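Local coordinates for acylphosphatase (Bacillus subtilis, PDB 3BR8), which catalyses the hydrolysis of acyl phosphates to a carboxylate and inorganic phosphate, at residues Tyr4-Asp9 with Gln54-Ala59. Numbering follows the deposited sequence.
Sequences YRIIVD and QSFVEA
The CD1 methyl of I6 extends from strand 4-9 toward helix 54-59 and touches two neighbouring side chains there, 3.8 Å from CE2 of F56 and 4.0 Å from CG2 of V57. The I6 side chain lies obliquely to both. With CG1 anti to the carbonyl carbon (chi1 -55°) and the chain nearly extended beyond it (chi2 160°), the methyl is carried well out from the strand toward the helix. F56 extends from the helix toward the strand, its CG anti to the backbone N, and CD2 and CE2 are its ring atoms nearest the methyl. This is the tight, buried part of the contact: V21 and A25 of helix 17-27, together with I44 and A46 of strand 42-48, also touch the phenyl ring.

CG2 of V57 also meets the tyrosine side chain, at 3.8 Å from CD1 and 3.9 Å from CE1 of Y4, and the two side chains cross at about a right angle. The looser side lies at the partly exposed Y4 ring and the start of the helical segment, where CE1 of Y4 is 4.4 Å from the backbone N of Q54, an exposed residue whose CB points away from the strand. No hydrogen bond links the two segments; apolar side-chain contacts join them, with axes 11.1 Å apart at closest approach and almost parallel at 7°. Strand 2-9 lies inside the sheet, between strands 68-77 and 42-48, and helix 50-62 packs beside helix 17-27 on the same face, the layered alpha/beta sandwich of the ferredoxin-like acylphosphatase fold.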
loop_
_atom_site.group_PDB
_atom_site.type_symbol
_atom_site.label_atom_id
_atom_site.label_comp_id
_atom_site.label_asym_id
_atom_site.label_seq_id
_atom_site.Cartn_x
_atom_site.Cartn_y
_atom_site.Cartn_z
ATOM N N TYR A 4 -1.147 -5.360 -7.223
ATOM C CA TYR A 4 -1.024 -6.028 -5.930
ATOM C C TYR A 4 -2.139 -5.597 -4.990
ATOM O O TYR A 4 -2.446 -4.410 -4.876
ATOM C CB TYR A 4 0.306 -5.694 -5.248
ATOM C CG TYR A 4 1.555 -6.363 -5.767
ATOM C CD1 TYR A 4 2.791 -5.977 -5.277
ATOM C CD2 TYR A 4 1.508 -7.380 -6.724
ATOM C CE1 TYR A 4 3.947 -6.561 -5.718
ATOM C CE2 TYR A 4 2.674 -7.984 -7.176
ATOM C CZ TYR A 4 3.890 -7.562 -6.668
ATOM O OH TYR A 4 5.048 -8.148 -7.112
ATOM N N ARG A 5 -2.698 -6.580 -4.296
ATOM C CA ARG A 5 -3.548 -6.355 -3.134
ATOM C C ARG A 5 -2.732 -6.679 -1.892
ATOM O O ARG A 5 -2.349 -7.833 -1.679
ATOM C CB ARG A 5 -4.777 -7.252 -3.195
ATOM C CG ARG A 5 -5.726 -6.895 -4.287
ATOM C CD ARG A 5 -6.879 -7.847 -4.232
ATOM N NE ARG A 5 -7.861 -7.584 -5.268
ATOM C CZ ARG A 5 -8.990 -8.275 -5.395
ATOM N NH1 ARG A 5 -9.264 -9.268 -4.552
ATOM N NH2 ARG A 5 -9.840 -7.982 -6.367
ATOM N N ILE A 6 -2.464 -5.662 -1.080
ATOM C CA ILE A 6 -1.596 -5.779 0.088
ATOM C C ILE A 6 -2.414 -5.507 1.344
ATOM O O ILE A 6 -3.122 -4.504 1.409
ATOM C CB ILE A 6 -0.409 -4.775 -0.012
ATOM C CG1 ILE A 6 0.369 -4.964 -1.328
ATOM C CG2 ILE A 6 0.502 -4.868 1.213
ATOM C CD1 ILE A 6 1.215 -3.760 -1.732
ATOM N N ILE A 7 -2.333 -6.410 2.322
ATOM C CA ILE A 7 -2.942 -6.168 3.630
ATOM C C ILE A 7 -1.823 -6.138 4.664
ATOM O O ILE A 7 -1.009 -7.074 4.748
ATOM C CB ILE A 7 -3.993 -7.236 4.006
ATOM C CG1 ILE A 7 -5.141 -7.248 2.985
ATOM C CG2 ILE A 7 -4.541 -6.969 5.409
ATOM C CD1 ILE A 7 -6.167 -8.368 3.160
ATOM N N VAL A 8 -1.775 -5.045 5.423
ATOM C CA VAL A 8 -0.742 -4.835 6.422
ATOM C C VAL A 8 -1.355 -4.938 7.814
ATOM O O VAL A 8 -2.428 -4.374 8.069
ATOM C CB VAL A 8 -0.112 -3.425 6.265
ATOM C CG1 VAL A 8 1.125 -3.282 7.129
ATOM C CG2 VAL A 8 0.230 -3.136 4.792
ATOM N N ASP A 9 -0.676 -5.648 8.711
ATOM C CA ASP A 9 -1.112 -5.721 10.092
ATOM C C ASP A 9 0.015 -5.327 11.038
ATOM O O ASP A 9 1.187 -5.301 10.649
ATOM C CB ASP A 9 -1.636 -7.125 10.422
ATOM C CG ASP A 9 -2.519 -7.151 11.663
ATOM O OD1 ASP A 9 -2.956 -6.088 12.157
ATOM O OD2 ASP A 9 -2.779 -8.265 12.150
ATOM N N GLN A 54 7.583 -4.123 -6.503
ATOM C CA GLN A 54 8.419 -4.899 -5.592
ATOM C C GLN A 54 9.123 -4.004 -4.584
ATOM O O GLN A 54 9.139 -4.300 -3.388
ATOM C CB GLN A 54 9.441 -5.717 -6.376
ATOM C CG GLN A 54 10.323 -6.588 -5.489
ATOM C CD GLN A 54 11.297 -7.442 -6.266
ATOM O OE1 GLN A 54 12.351 -7.824 -5.747
ATOM N NE2 GLN A 54 10.956 -7.763 -7.509
ATOM N N SER A 55 9.724 -2.914 -5.064
ATOM C CA SER A 55 10.386 -1.975 -4.168
ATOM C C SER A 55 9.388 -1.283 -3.230
ATOM O O SER A 55 9.713 -1.025 -2.069
ATOM C CB SER A 55 11.238 -0.968 -4.955
ATOM O OG SER A 55 10.470 -0.184 -5.849
ATOM N N PHE A 56 8.173 -1.016 -3.712
ATOM C CA PHE A 56 7.102 -0.474 -2.859
ATOM C C PHE A 56 6.778 -1.390 -1.674
ATOM O O PHE A 56 6.663 -0.910 -0.540
ATOM C CB PHE A 56 5.869 -0.255 -3.730
ATOM C CG PHE A 56 4.630 0.220 -3.002
ATOM C CD1 PHE A 56 4.539 1.510 -2.484
ATOM C CD2 PHE A 56 3.500 -0.595 -2.945
ATOM C CE1 PHE A 56 3.363 1.942 -1.877
ATOM C CE2 PHE A 56 2.322 -0.161 -2.341
ATOM C CZ PHE A 56 2.250 1.114 -1.813
ATOM N N VAL A 57 6.633 -2.690 -1.926
ATOM C CA VAL A 57 6.354 -3.641 -0.851
ATOM C C VAL A 57 7.429 -3.570 0.239
ATOM O O VAL A 57 7.121 -3.571 1.440
ATOM C CB VAL A 57 6.209 -5.081 -1.408
ATOM C CG1 VAL A 57 6.221 -6.121 -0.291
ATOM C CG2 VAL A 57 4.926 -5.196 -2.203
ATOM N N GLU A 58 8.696 -3.492 -0.168
ATOM C CA GLU A 58 9.776 -3.384 0.817
ATOM C C GLU A 58 9.722 -2.088 1.619
ATOM O O GLU A 58 9.945 -2.077 2.829
ATOM C CB GLU A 58 11.138 -3.551 0.150
ATOM C CG GLU A 58 11.358 -4.952 -0.367
ATOM C CD GLU A 58 11.052 -6.009 0.689
ATOM O OE1 GLU A 58 11.758 -6.036 1.726
ATOM O OE2 GLU A 58 10.111 -6.805 0.473
ATOM N N ALA A 59 9.396 -0.991 0.941
ATOM C CA ALA A 59 9.260 0.301 1.622
ATOM C C ALA A 59 8.115 0.283 2.627
ATOM O O ALA A 59 8.244 0.779 3.747
ATOM C CB ALA A 59 9.071 1.435 0.613
#